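Local coordinates for sister chromatid cohesion protein (Chaetomium thermophilum, PDB 5T8V) that probably loads cohesin onto chromatin, this chain being the C-terminal, HEAT-repeat part of the longer loader protein Scc2, at residues D32-Q37 with E42-L47; L100-Q105 with L156-R161; Q111-W116 with K184-C189; R161-I166 with E225-Q230; G165-L170 with Q248-F253. One frame throughout, in Å; residues are numbered along the deposited sequence.

Interaction 1 of 5, residues D32-Q37 with E42-L47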
# COMPACT_ATOMS: atom_id res chain seq x y z
N ASP A 32 -60.36 55.50 -17.59
CA ASP A 32 -61.35 56.36 -18.22
C ASP A 32 -60.72 57.67 -18.68
O ASP A 32 -60.93 58.11 -19.82
CB ASP A 32 -62.51 56.64 -17.26
CG ASP A 32 -63.48 55.48 -17.16
OD1 ASP A 32 -63.77 54.85 -18.20
OD2 ASP A 32 -63.95 55.19 -16.04
N ARG A 33 -59.95 58.31 -17.81
CA ARG A 33 -59.28 59.56 -18.18
C ARG A 33 -58.31 59.33 -19.33
O ARG A 33 -58.17 60.19 -20.21
CB ARG A 33 -58.56 60.14 -16.97
CG ARG A 33 -58.02 61.55 -17.19
CD ARG A 33 -56.84 61.83 -16.27
NE ARG A 33 -57.07 61.31 -14.92
CZ ARG A 33 -56.14 61.26 -13.97
NH1 ARG A 33 -54.91 61.70 -14.22
NH2 ARG A 33 -56.43 60.77 -12.78
N ALA A 34 -57.62 58.19 -19.33
CA ALA A 34 -56.66 57.90 -20.39
C ALA A 34 -57.34 57.61 -21.72
O ALA A 34 -56.69 57.71 -22.76
CB ALA A 34 -55.78 56.72 -19.99
N ILE A 35 -58.62 57.26 -21.71
CA ILE A 35 -59.36 57.04 -22.95
C ILE A 35 -59.99 58.34 -23.44
O ILE A 35 -59.85 58.71 -24.61
CB ILE A 35 -60.42 55.94 -22.76
CG1 ILE A 35 -59.73 54.59 -22.53
CG2 ILE A 35 -61.35 55.86 -23.98
CD1 ILE A 35 -60.68 53.44 -22.22
N ALA A 36 -60.71 59.04 -22.57
CA ALA A 36 -61.28 60.34 -22.91
C ALA A 36 -60.20 61.21 -23.54
O ALA A 36 -60.25 61.50 -24.74
CB ALA A 36 -61.87 61.01 -21.67
N GLN A 37 -59.23 61.62 -22.74
CA GLN A 37 -58.02 62.22 -23.28
C GLN A 37 -57.23 61.15 -24.02
O GLN A 37 -57.11 60.01 -23.56
CB GLN A 37 -57.18 62.82 -22.16
CG GLN A 37 -57.93 63.77 -21.23
CD GLN A 37 -57.20 64.03 -19.93
OE1 GLN A 37 -57.82 64.22 -18.88
NE2 GLN A 37 -55.87 64.05 -19.98
N GLU A 42 -50.95 59.07 -15.60
CA GLU A 42 -49.94 58.70 -14.61
C GLU A 42 -50.05 57.24 -14.21
O GLU A 42 -49.05 56.63 -13.83
CB GLU A 42 -50.07 59.61 -13.38
CG GLU A 42 -49.16 59.24 -12.22
CD GLU A 42 -49.34 60.16 -11.03
OE1 GLU A 42 -49.85 61.29 -11.21
OE2 GLU A 42 -48.98 59.75 -9.90
N MET A 43 -51.25 56.67 -14.27
CA MET A 43 -51.49 55.27 -13.92
C MET A 43 -51.77 54.38 -15.12
O MET A 43 -51.33 53.23 -15.14
CB MET A 43 -52.67 55.17 -12.94
CG MET A 43 -52.36 55.66 -11.54
SD MET A 43 -53.79 55.58 -10.45
CE MET A 43 -53.02 55.79 -8.84
N ALA A 44 -52.48 54.89 -16.12
CA ALA A 44 -52.86 54.10 -17.28
C ALA A 44 -52.00 54.46 -18.49
O ALA A 44 -51.28 55.47 -18.51
CB ALA A 44 -54.34 54.31 -17.61
N ILE A 45 -52.08 53.61 -19.51
CA ILE A 45 -51.37 53.79 -20.77
C ILE A 45 -52.41 53.78 -21.88
O ILE A 45 -53.26 52.88 -21.94
CB ILE A 45 -50.31 52.70 -20.99
CG1 ILE A 45 -49.13 52.91 -20.04
CG2 ILE A 45 -49.83 52.69 -22.45
CD1 ILE A 45 -48.08 51.82 -20.08
N PHE A 46 -52.34 54.78 -22.76
CA PHE A 46 -53.25 54.89 -23.89
C PHE A 46 -52.66 54.14 -25.08
O PHE A 46 -51.56 54.45 -25.53
CB PHE A 46 -53.49 56.36 -24.24
CG PHE A 46 -54.37 56.56 -25.43
CD1 PHE A 46 -55.75 56.55 -25.30
CD2 PHE A 46 -53.83 56.77 -26.69
CE1 PHE A 46 -56.57 56.74 -26.39
CE2 PHE A 46 -54.64 56.96 -27.79
CZ PHE A 46 -56.01 56.95 -27.64
N LEU A 47 -53.40 53.15 -25.58
CA LEU A 47 -52.97 52.39 -26.75
C LEU A 47 -53.76 52.84 -27.97
O LEU A 47 -53.23 53.58 -28.81
CB LEU A 47 -53.16 50.89 -26.50
CG LEU A 47 -52.34 50.30 -25.34
CD1 LEU A 47 -52.72 48.85 -25.10
CD2 LEU A 47 -50.84 50.43 -25.60
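Where helix 9-36 ends and the chain doubles back into a short beta strand, Ala34 faces Ala44 and Phe46 across a tight helix-to-strand turn. The two alanine methyls meet tip to tip, Ala34 CB standing 3.7 Å from Ala44 CB, and this pair lets the helix and the strand come close. The axes of segments 32-36 and 44-46 run nearly parallel, 19° apart and 7.8 Å from each other at the closest point. Farther along, Ala34 CA lies 5.7 Å from Phe46 CA, and the Phe46 ring lies against the end of the helix. With CG anti to the backbone nitrogen (chi1 178°), the ring is carried past Ala34 to the carbonyl groups there. Phe46 CD1 lies closest to Ala34 O, though the modelled separation of 2.9 Å is doubtful. Ile35 O lies farther off, 4.2 Å from Phe46 CE1, and Gln37 O is 4.1 Å from Phe46 CD1. All three oxygens approach the ring obliquely. Strand 44-46 is one half of a two-stranded antiparallel hairpin with strand 52-54, in a chain that is predominantly helical. Backbone bonds of Met43 with Ala55 and of Ile45 with Thr53 tie it in. Ala44 and Phe46 point at the helix, while Ile45 between them points away and packs on Thr53 and on Asn122 of helix 120-136. No hydrogen bond joins the helix segment to the strand segment, although Ser40 OG in the intervening turn bonds to Phe46 N.

Interaction 2 of 5, residues L100-Q105 with L156-R161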
# COMPACT_ATOMS: atom_id res chain seq x y z
N LEU A 100 -45.22 40.82 -30.10
CA LEU A 100 -44.03 41.65 -30.02
C LEU A 100 -42.79 40.79 -29.77
O LEU A 100 -42.84 39.78 -29.07
CB LEU A 100 -44.19 42.68 -28.91
CG LEU A 100 -42.98 43.57 -28.60
CD1 LEU A 100 -42.64 44.45 -29.79
CD2 LEU A 100 -43.25 44.41 -27.36
N ASP A 101 -41.67 41.22 -30.35
CA ASP A 101 -40.37 40.58 -30.17
C ASP A 101 -39.48 41.55 -29.41
O ASP A 101 -38.86 42.43 -30.00
CB ASP A 101 -39.76 40.19 -31.51
CG ASP A 101 -38.31 39.77 -31.39
OD1 ASP A 101 -38.05 38.60 -31.04
OD2 ASP A 101 -37.42 40.62 -31.63
N PHE A 102 -39.43 41.38 -28.08
CA PHE A 102 -38.63 42.24 -27.21
C PHE A 102 -37.27 41.63 -26.89
O PHE A 102 -36.64 42.03 -25.91
CB PHE A 102 -39.40 42.53 -25.92
CG PHE A 102 -39.97 41.31 -25.26
CD1 PHE A 102 -39.17 40.47 -24.50
CD2 PHE A 102 -41.32 41.01 -25.38
CE1 PHE A 102 -39.70 39.35 -23.89
CE2 PHE A 102 -41.85 39.90 -24.77
CZ PHE A 102 -41.05 39.07 -24.03
N SER A 103 -36.81 40.68 -27.71
CA SER A 103 -35.54 40.02 -27.44
C SER A 103 -34.37 40.94 -27.76
O SER A 103 -34.45 41.81 -28.63
CB SER A 103 -35.43 38.73 -28.25
OG SER A 103 -35.55 38.99 -29.64
N VAL A 104 -33.28 40.74 -27.04
CA VAL A 104 -32.02 41.44 -27.29
C VAL A 104 -31.16 40.59 -28.20
O VAL A 104 -31.12 39.36 -28.08
CB VAL A 104 -31.31 41.75 -25.96
CG1 VAL A 104 -29.86 42.19 -26.20
CG2 VAL A 104 -32.05 42.83 -25.20
N GLN A 105 -30.45 41.25 -29.11
CA GLN A 105 -29.54 40.58 -30.03
C GLN A 105 -28.12 41.08 -29.80
O GLN A 105 -27.89 42.29 -29.66
CB GLN A 105 -29.95 40.82 -31.49
CG GLN A 105 -31.13 39.97 -31.94
CD GLN A 105 -30.80 38.50 -31.99
OE1 GLN A 105 -29.69 38.08 -31.66
NE2 GLN A 105 -31.77 37.69 -32.41
N LEU A 156 -47.27 32.12 -19.50
CA LEU A 156 -46.23 31.16 -19.85
C LEU A 156 -45.43 31.63 -21.06
O LEU A 156 -44.20 31.52 -21.07
CB LEU A 156 -46.87 29.80 -20.12
CG LEU A 156 -45.96 28.69 -20.63
CD1 LEU A 156 -44.79 28.45 -19.69
CD2 LEU A 156 -46.77 27.42 -20.82
N SER A 157 -46.11 32.15 -22.08
CA SER A 157 -45.41 32.70 -23.23
C SER A 157 -44.45 33.80 -22.79
O SER A 157 -43.27 33.79 -23.15
CB SER A 157 -46.40 33.23 -24.26
OG SER A 157 -47.20 32.18 -24.77
N LEU A 158 -44.94 34.76 -22.00
CA LEU A 158 -44.08 35.85 -21.56
C LEU A 158 -42.87 35.33 -20.80
O LEU A 158 -41.76 35.86 -20.95
CB LEU A 158 -44.87 36.83 -20.69
CG LEU A 158 -45.49 38.03 -21.42
CD1 LEU A 158 -46.34 38.84 -20.46
CD2 LEU A 158 -44.42 38.91 -22.06
N CYS A 159 -43.05 34.29 -19.99
CA CYS A 159 -41.91 33.72 -19.28
C CYS A 159 -40.89 33.14 -20.26
O CYS A 159 -39.69 33.41 -20.16
CB CYS A 159 -42.38 32.66 -18.28
SG CYS A 159 -43.25 33.33 -16.85
N LYS A 160 -41.37 32.34 -21.21
CA LYS A 160 -40.46 31.76 -22.20
C LYS A 160 -39.68 32.85 -22.94
O LYS A 160 -38.45 32.81 -23.01
CB LYS A 160 -41.23 30.89 -23.20
CG LYS A 160 -41.33 29.43 -22.78
CD LYS A 160 -41.50 28.50 -23.98
CE LYS A 160 -42.96 28.22 -24.28
NZ LYS A 160 -43.11 27.30 -25.45
N ARG A 161 -40.39 33.85 -23.48
CA ARG A 161 -39.73 34.88 -24.28
C ARG A 161 -38.83 35.76 -23.42
O ARG A 161 -37.84 36.30 -23.91
CB ARG A 161 -40.76 35.72 -25.02
CG ARG A 161 -41.80 34.90 -25.78
CD ARG A 161 -42.32 35.61 -27.02
NE ARG A 161 -42.93 36.91 -26.72
CZ ARG A 161 -44.16 37.08 -26.25
NH1 ARG A 161 -44.94 36.03 -25.99
NH2 ARG A 161 -44.61 38.30 -26.03
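The Phe102 ring and the Arg161 guanidinium meet with their planes 48° apart, neither stacked on the other. Arg161 NH2 comes in at the edge of the ring, near its plane, and lies 3.4 Å from Phe102 CE2. Leu158 CD2 reaches the same rim atom obliquely, 3.9 Å from Phe102 CE2. The far end of the ring sits on the helix itself: Phe102 CZ is 3.5 Å from Arg161 CB, and Phe102 CE1 is 3.6 Å from Arg161 O. Bent at chi3 (-58°), the arginine chain brings NH2 to the ring edge, and Arg161 NE is left 3.7 Å from Leu100 O, with no hydrogen bond made there. Here a loop between helices 81-96 and 112-117 is pinned to the side of helix 149-172, near the N-terminal end of the helical-repeat array. A backbone bond of Val104 with Gly165 ties the loop to that helix, and Phe102 O bonds to Trp116 NE1. Leu162 and Ile166 also touch the ring. Cutting Phe102 back to an alanine is likely to leave Leu158 CD2 and Arg161 CB facing a gap and set the guanidinium free to turn. Within the loop, Ser103 OG donates to Asp101 OD1 over 2.9 Å on the syn side, 29° out of the carboxylate plane.

Interaction 3 of 5, residues Q111-W116 with K184-C189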
# COMPACT_ATOMS: atom_id res chain seq x y z
N GLN A 111 -27.59 52.18 -30.55
CA GLN A 111 -28.87 52.80 -30.86
C GLN A 111 -30.02 51.80 -30.94
O GLN A 111 -31.17 52.20 -30.75
CB GLN A 111 -28.79 53.57 -32.18
CG GLN A 111 -30.04 54.39 -32.48
CD GLN A 111 -29.84 55.39 -33.60
OE1 GLN A 111 -28.76 55.46 -34.20
NE2 GLN A 111 -30.87 56.18 -33.88
N ASP A 112 -29.73 50.53 -31.22
CA ASP A 112 -30.78 49.52 -31.18
C ASP A 112 -31.37 49.39 -29.78
O ASP A 112 -32.56 49.08 -29.63
CB ASP A 112 -30.24 48.17 -31.65
CG ASP A 112 -29.61 48.25 -33.03
OD1 ASP A 112 -28.40 48.55 -33.12
OD2 ASP A 112 -30.33 48.01 -34.03
N VAL A 113 -30.56 49.63 -28.75
CA VAL A 113 -31.06 49.57 -27.38
C VAL A 113 -31.95 50.77 -27.07
O VAL A 113 -32.77 50.70 -26.15
CB VAL A 113 -29.91 49.49 -26.37
CG1 VAL A 113 -28.91 48.40 -26.77
CG2 VAL A 113 -29.21 50.84 -26.22
N GLU A 114 -31.79 51.88 -27.79
CA GLU A 114 -32.69 53.02 -27.59
C GLU A 114 -34.08 52.70 -28.13
O GLU A 114 -35.08 53.00 -27.47
CB GLU A 114 -32.13 54.26 -28.28
CG GLU A 114 -32.92 55.52 -27.99
CD GLU A 114 -32.71 56.60 -29.03
OE1 GLU A 114 -31.75 56.50 -29.82
OE2 GLU A 114 -33.52 57.56 -29.06
N GLN A 115 -34.15 52.12 -29.32
CA GLN A 115 -35.44 51.67 -29.85
C GLN A 115 -36.00 50.52 -29.01
O GLN A 115 -37.23 50.37 -28.92
CB GLN A 115 -35.27 51.24 -31.31
CG GLN A 115 -36.48 50.54 -31.91
CD GLN A 115 -36.33 50.31 -33.40
OE1 GLN A 115 -35.92 51.20 -34.14
NE2 GLN A 115 -36.64 49.10 -33.84
N TRP A 116 -35.13 49.72 -28.39
CA TRP A 116 -35.60 48.64 -27.53
C TRP A 116 -36.17 49.19 -26.23
O TRP A 116 -37.16 48.66 -25.71
CB TRP A 116 -34.44 47.68 -27.25
CG TRP A 116 -34.79 46.53 -26.36
CD1 TRP A 116 -35.51 45.43 -26.70
CD2 TRP A 116 -34.42 46.35 -24.99
NE1 TRP A 116 -35.62 44.58 -25.63
CE2 TRP A 116 -34.96 45.13 -24.56
CE3 TRP A 116 -33.68 47.12 -24.08
CZ2 TRP A 116 -34.78 44.64 -23.27
CZ3 TRP A 116 -33.51 46.64 -22.79
CH2 TRP A 116 -34.06 45.41 -22.40
N LYS A 184 -21.65 48.26 -23.26
CA LYS A 184 -21.61 49.57 -22.62
C LYS A 184 -22.94 50.30 -22.76
O LYS A 184 -23.33 51.07 -21.87
CB LYS A 184 -20.46 50.39 -23.20
CG LYS A 184 -19.15 49.61 -23.24
CD LYS A 184 -17.92 50.49 -23.24
CE LYS A 184 -16.66 49.64 -23.22
NZ LYS A 184 -15.40 50.43 -23.33
N ALA A 185 -23.66 50.05 -23.85
CA ALA A 185 -24.97 50.67 -24.04
C ALA A 185 -25.95 50.23 -22.95
O ALA A 185 -26.57 51.07 -22.29
CB ALA A 185 -25.51 50.32 -25.42
N LEU A 186 -26.10 48.92 -22.75
CA LEU A 186 -27.00 48.43 -21.71
C LEU A 186 -26.51 48.83 -20.32
O LEU A 186 -27.30 49.21 -19.44
CB LEU A 186 -27.13 46.91 -21.81
CG LEU A 186 -27.84 46.39 -23.07
CD1 LEU A 186 -27.47 44.93 -23.32
CD2 LEU A 186 -29.34 46.54 -22.93
N SER A 187 -25.19 48.76 -20.10
CA SER A 187 -24.61 49.22 -18.85
C SER A 187 -24.97 50.67 -18.58
O SER A 187 -25.01 51.10 -17.42
CB SER A 187 -23.10 49.03 -18.88
OG SER A 187 -22.75 47.67 -19.05
N SER A 188 -25.22 51.45 -19.63
CA SER A 188 -25.59 52.85 -19.46
C SER A 188 -27.04 53.03 -19.01
O SER A 188 -27.40 54.14 -18.59
CB SER A 188 -25.36 53.62 -20.76
OG SER A 188 -25.52 55.01 -20.57
N CYS A 189 -27.88 51.99 -19.09
CA CYS A 189 -29.27 52.07 -18.65
C CYS A 189 -29.64 50.90 -17.73
O CYS A 189 -30.80 50.45 -17.69
CB CYS A 189 -30.21 52.13 -19.86
SG CYS A 189 -30.02 50.78 -21.04
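Val113 is the first residue of 111-116 to meet helix 180-187, in an apolar helix-to-helix packing near the N-terminal end of this C-terminal, HEAT-repeat fragment. Val113 CA and Ala185 CA are the nearest alpha carbons across the contact, 7.0 Å apart. The valine straddles the alanine methyl with both branches: Val113 CG2 lies 3.8 Å from Ala185 CB, and CG1 touches it more loosely. With CG1 beside the backbone nitrogen and CG2 between that nitrogen and the carbonyl carbon (chi1 -49°), the fork opens toward the partner helix. The CG1 branch also reaches on to the next residue, where Val113 CG1 stands 4.3 Å from Leu186 CD2. One helical turn beyond Val113, Trp116 points inward again. Its backbone is fixed by the bond from Trp116 N to Asp112 O. Carried anti to the backbone nitrogen (chi1 180°), the indole lays its six-membered end against the leucine; the two side chains cross at about a right angle, and the approach to the ring is oblique. The pyrrole nitrogen serves a different partner, since Trp116 NE1 donates to Phe102 O of the loop before this helix, and the ring also meets Trp108 at a steep angle. Leu186, for its part, packs on Leu170 of helix 149-172 and on Ile193 of helix 190-213, which sets the contact among four helices. The single atom of Leu186 that touches the indole is CD2, with Leu186 CD2 4.2 Å from Trp116 CZ3.

Interaction 4 of 5, residues R161-I166 with E225-Q230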
# COMPACT_ATOMS: atom_id res chain seq x y z
N ARG A 161 -40.39 33.85 -23.48
CA ARG A 161 -39.73 34.88 -24.28
C ARG A 161 -38.83 35.76 -23.42
O ARG A 161 -37.84 36.30 -23.91
CB ARG A 161 -40.76 35.72 -25.02
CG ARG A 161 -41.80 34.90 -25.78
CD ARG A 161 -42.32 35.61 -27.02
NE ARG A 161 -42.93 36.91 -26.72
CZ ARG A 161 -44.16 37.08 -26.25
NH1 ARG A 161 -44.94 36.03 -25.99
NH2 ARG A 161 -44.61 38.30 -26.03
N LEU A 162 -39.16 35.91 -22.13
CA LEU A 162 -38.29 36.67 -21.23
C LEU A 162 -36.99 35.92 -20.97
O LEU A 162 -35.92 36.53 -20.96
CB LEU A 162 -39.02 36.94 -19.91
CG LEU A 162 -40.03 38.08 -19.90
CD1 LEU A 162 -40.84 38.05 -18.61
CD2 LEU A 162 -39.34 39.43 -20.06
N ILE A 163 -37.07 34.61 -20.76
CA ILE A 163 -35.87 33.82 -20.52
C ILE A 163 -35.00 33.76 -21.77
O ILE A 163 -33.79 33.99 -21.72
CB ILE A 163 -36.24 32.42 -20.01
CG1 ILE A 163 -36.92 32.53 -18.64
CG2 ILE A 163 -35.01 31.52 -19.92
CD1 ILE A 163 -37.61 31.27 -18.20
N ASP A 164 -35.61 33.46 -22.92
CA ASP A 164 -34.84 33.32 -24.15
C ASP A 164 -34.29 34.66 -24.63
O ASP A 164 -33.16 34.72 -25.13
CB ASP A 164 -35.70 32.69 -25.24
CG ASP A 164 -35.92 31.21 -25.04
OD1 ASP A 164 -35.06 30.55 -24.42
OD2 ASP A 164 -36.96 30.69 -25.51
N GLY A 165 -35.06 35.73 -24.48
CA GLY A 165 -34.76 36.97 -25.18
C GLY A 165 -34.10 38.07 -24.37
O GLY A 165 -33.60 39.03 -24.95
N ILE A 166 -34.08 37.95 -23.04
CA ILE A 166 -33.55 39.02 -22.21
C ILE A 166 -32.66 38.47 -21.10
O ILE A 166 -31.47 38.82 -21.03
CB ILE A 166 -34.71 39.86 -21.62
CG1 ILE A 166 -35.50 40.51 -22.76
CG2 ILE A 166 -34.17 40.92 -20.67
CD1 ILE A 166 -36.62 41.43 -22.33
N GLU A 225 -41.20 23.50 -16.52
CA GLU A 225 -40.03 22.73 -16.12
C GLU A 225 -38.89 22.90 -17.12
O GLU A 225 -37.72 22.89 -16.74
CB GLU A 225 -40.40 21.26 -15.96
CG GLU A 225 -39.58 20.50 -14.92
CD GLU A 225 -38.18 20.16 -15.38
OE1 GLU A 225 -37.27 20.10 -14.53
OE2 GLU A 225 -37.98 19.94 -16.60
N PHE A 226 -39.22 23.06 -18.41
CA PHE A 226 -38.19 23.29 -19.41
C PHE A 226 -37.59 24.69 -19.26
O PHE A 226 -36.36 24.86 -19.32
CB PHE A 226 -38.78 23.10 -20.81
CG PHE A 226 -37.76 23.18 -21.91
CD1 PHE A 226 -36.88 22.14 -22.13
CD2 PHE A 226 -37.70 24.29 -22.74
CE1 PHE A 226 -35.95 22.20 -23.15
CE2 PHE A 226 -36.77 24.36 -23.76
CZ PHE A 226 -35.90 23.32 -23.96
N ALA A 227 -38.44 25.70 -19.05
CA ALA A 227 -37.95 27.06 -18.88
C ALA A 227 -37.12 27.20 -17.61
O ALA A 227 -36.02 27.76 -17.64
CB ALA A 227 -39.14 28.03 -18.85
N ALA A 228 -37.63 26.69 -16.49
CA ALA A 228 -36.87 26.72 -15.24
C ALA A 228 -35.57 25.94 -15.39
O ALA A 228 -34.51 26.39 -14.94
CB ALA A 228 -37.71 26.16 -14.10
N SER A 229 -35.64 24.76 -16.00
CA SER A 229 -34.42 24.00 -16.27
C SER A 229 -33.41 24.84 -17.04
O SER A 229 -32.20 24.76 -16.79
CB SER A 229 -34.76 22.73 -17.05
OG SER A 229 -33.58 22.05 -17.46
N GLN A 230 -33.89 25.68 -17.97
CA GLN A 230 -32.98 26.54 -18.71
C GLN A 230 -32.38 27.62 -17.81
O GLN A 230 -31.17 27.87 -17.84
CB GLN A 230 -33.70 27.16 -19.91
CG GLN A 230 -32.82 28.04 -20.78
CD GLN A 230 -31.57 27.33 -21.27
OE1 GLN A 230 -31.54 26.78 -22.37
NE2 GLN A 230 -30.52 27.35 -20.44
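Ile163 overlaps the flank of helix 218-232 by pushing its long branch over Ala227, with Ile163 CD1 3.6 Å from Ala227 CB. This is buried helix-on-helix packing in the helical-repeat array, helix 149-172 lying against helix 218-232, and the small alanine lets the backbones come near: Ile163 CA and Ala227 CA are 7.3 Å apart. The two branches of the isoleucine divide the work. CG1 sits beside the backbone nitrogen (chi1 -65°) and leads to the alanine methyl, also bringing Ile163 CD1 3.9 Å from Ala227 O. CG2, anti to the nitrogen, turns to the next turn of the partner helix, where it meets only the aliphatic part of Gln230. No hydrogen bond passes between the segments, so the join rests on carbon against carbon. Met168, a turn further along helix 149-172, touches Ile163 and the Gln230 side chain, which continues the packing, while behind Ala227 the next residue, Ala228, faces Met260 and Ile261 of helix 247-267. Just past Ile163's first turn, helix 149-172 widens into a pi-type turn that spans 163-166. At the loose end of the contact, Ile163 CG2 lies 4.2 Å from Gln230 CG.

Interaction 5 of 5, residues G165-L170 with Q248-F253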
# COMPACT_ATOMS: atom_id res chain seq x y z
N GLY A 165 -35.06 35.73 -24.48
CA GLY A 165 -34.76 36.97 -25.18
C GLY A 165 -34.10 38.07 -24.37
O GLY A 165 -33.60 39.03 -24.95
N ILE A 166 -34.08 37.95 -23.04
CA ILE A 166 -33.55 39.02 -22.21
C ILE A 166 -32.66 38.47 -21.10
O ILE A 166 -31.47 38.82 -21.03
CB ILE A 166 -34.71 39.86 -21.62
CG1 ILE A 166 -35.50 40.51 -22.76
CG2 ILE A 166 -34.17 40.92 -20.67
CD1 ILE A 166 -36.62 41.43 -22.33
N ILE A 167 -33.21 37.62 -20.24
CA ILE A 167 -32.50 37.20 -19.04
C ILE A 167 -31.20 36.49 -19.41
O ILE A 167 -30.11 36.88 -18.98
CB ILE A 167 -33.40 36.31 -18.17
CG1 ILE A 167 -34.68 37.05 -17.79
CG2 ILE A 167 -32.67 35.87 -16.91
CD1 ILE A 167 -35.78 36.16 -17.24
N MET A 168 -31.30 35.44 -20.22
CA MET A 168 -30.12 34.68 -20.60
C MET A 168 -29.12 35.51 -21.40
O MET A 168 -27.95 35.58 -21.00
CB MET A 168 -30.54 33.42 -21.37
CG MET A 168 -31.48 32.50 -20.59
SD MET A 168 -30.71 31.72 -19.15
CE MET A 168 -29.53 30.63 -19.93
N PRO A 169 -29.50 36.17 -22.50
CA PRO A 169 -28.50 36.95 -23.24
C PRO A 169 -27.89 38.08 -22.43
O PRO A 169 -26.73 38.44 -22.66
CB PRO A 169 -29.29 37.49 -24.45
CG PRO A 169 -30.73 37.37 -24.06
CD PRO A 169 -30.82 36.19 -23.16
N LEU A 170 -28.63 38.65 -21.47
CA LEU A 170 -28.04 39.68 -20.62
C LEU A 170 -27.04 39.08 -19.65
O LEU A 170 -25.96 39.65 -19.43
CB LEU A 170 -29.14 40.43 -19.86
CG LEU A 170 -29.82 41.57 -20.61
CD1 LEU A 170 -31.03 42.06 -19.84
CD2 LEU A 170 -28.86 42.72 -20.84
N GLN A 248 -25.94 39.26 -8.57
CA GLN A 248 -26.87 38.73 -7.58
C GLN A 248 -28.29 38.67 -8.12
O GLN A 248 -29.06 37.78 -7.73
CB GLN A 248 -26.83 39.58 -6.31
CG GLN A 248 -25.49 39.53 -5.58
CD GLN A 248 -25.58 40.04 -4.15
OE1 GLN A 248 -26.68 40.18 -3.60
NE2 GLN A 248 -24.44 40.32 -3.55
N LYS A 249 -28.67 39.60 -9.00
CA LYS A 249 -30.00 39.55 -9.60
C LYS A 249 -30.20 38.24 -10.36
O LYS A 249 -31.20 37.52 -10.16
CB LYS A 249 -30.16 40.77 -10.52
CG LYS A 249 -31.59 41.17 -10.83
CD LYS A 249 -32.33 41.68 -9.58
CE LYS A 249 -33.80 41.93 -9.88
NZ LYS A 249 -34.57 42.26 -8.65
N PHE A 250 -29.22 37.89 -11.20
CA PHE A 250 -29.28 36.61 -11.91
C PHE A 250 -29.29 35.45 -10.93
O PHE A 250 -30.00 34.45 -11.14
CB PHE A 250 -28.11 36.50 -12.88
CG PHE A 250 -28.11 37.55 -13.96
CD1 PHE A 250 -29.14 37.60 -14.89
CD2 PHE A 250 -27.09 38.47 -14.06
CE1 PHE A 250 -29.15 38.56 -15.89
CE2 PHE A 250 -27.09 39.43 -15.05
CZ PHE A 250 -28.12 39.47 -15.97
N ASP A 251 -28.51 35.54 -9.85
CA ASP A 251 -28.61 34.53 -8.80
C ASP A 251 -30.06 34.36 -8.35
O ASP A 251 -30.55 33.24 -8.19
CB ASP A 251 -27.72 34.88 -7.61
CG ASP A 251 -26.24 34.80 -7.93
OD1 ASP A 251 -25.89 34.31 -9.03
OD2 ASP A 251 -25.43 35.23 -7.08
N GLY A 252 -30.75 35.49 -8.15
CA GLY A 252 -32.16 35.42 -7.81
C GLY A 252 -32.95 34.63 -8.83
O GLY A 252 -33.83 33.83 -8.48
N PHE A 253 -32.65 34.82 -10.12
CA PHE A 253 -33.31 34.00 -11.13
C PHE A 253 -33.04 32.52 -10.90
O PHE A 253 -33.97 31.70 -10.93
CB PHE A 253 -32.88 34.42 -12.53
CG PHE A 253 -33.60 35.62 -13.05
CD1 PHE A 253 -34.92 35.52 -13.45
CD2 PHE A 253 -32.96 36.84 -13.13
CE1 PHE A 253 -35.59 36.63 -13.92
CE2 PHE A 253 -33.63 37.95 -13.61
CZ PHE A 253 -34.94 37.84 -14.01
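Ile167 against Phe253 is the tight part of this contact, and Leu170 against Phe250 the looser one. Ile167 CG2 sits squarely over one face of the Phe253 ring in a CH-pi contact, 3.8 Å from the centroid and only 7° off the ring normal. Its other branch, set beside the backbone nitrogen (chi1 -58°), runs across the ring to the far rim, where Ile167 CD1 is 3.4 Å from Phe253 CE1. Phe250 instead reaches for the backbone: Phe250 CE1 is 3.6 Å from Ile167 O, and Phe250 CZ stands 4.1 Å from Leu170 CB. The large rings hold the axes of the two short helical segments 11.4 Å apart, crossing at -125°. Replacing Phe253 with an alanine would probably rob Ile167 of its aromatic platform and open a gap between the two helices. Around the rings, Met197 of helix 190-213 packs on both Leu170 and Phe250, and Leu231 of helix 218-232 touches Ile167. On the outer side of helix 247-267, Gln248 is exposed and Asp251 partly so, both clear of helix 149-172. With no hydrogen bond across it, the join depends on shape and dispersion between branched aliphatic chains and aromatic rings, as suits a buried seam between two helices of the helical array.

Interactions 2, 4 and 5 all use helix 149-172, each on a different partner: a loop, helix 218-232 and helix 247-267. Interactions 4 and 5 share Gly165 and Ile166 at its widened turn, while Arg161 belongs to both 2 and 4. Interaction 3 joins this cluster through Leu186 and Trp116, which pack on Leu170 and Ile166. The contacts of 3, 4 and 5 are buried and apolar, with an aromatic face prominent only in 5. Interaction 2 is partly buried and mixes a ring with a guanidinium. Interaction 1 stands apart, its centre 26 to 33 Å from the other centres, a local helix-to-hairpin turn near the N-terminal end where a ring lies obliquely to backbone oxygens.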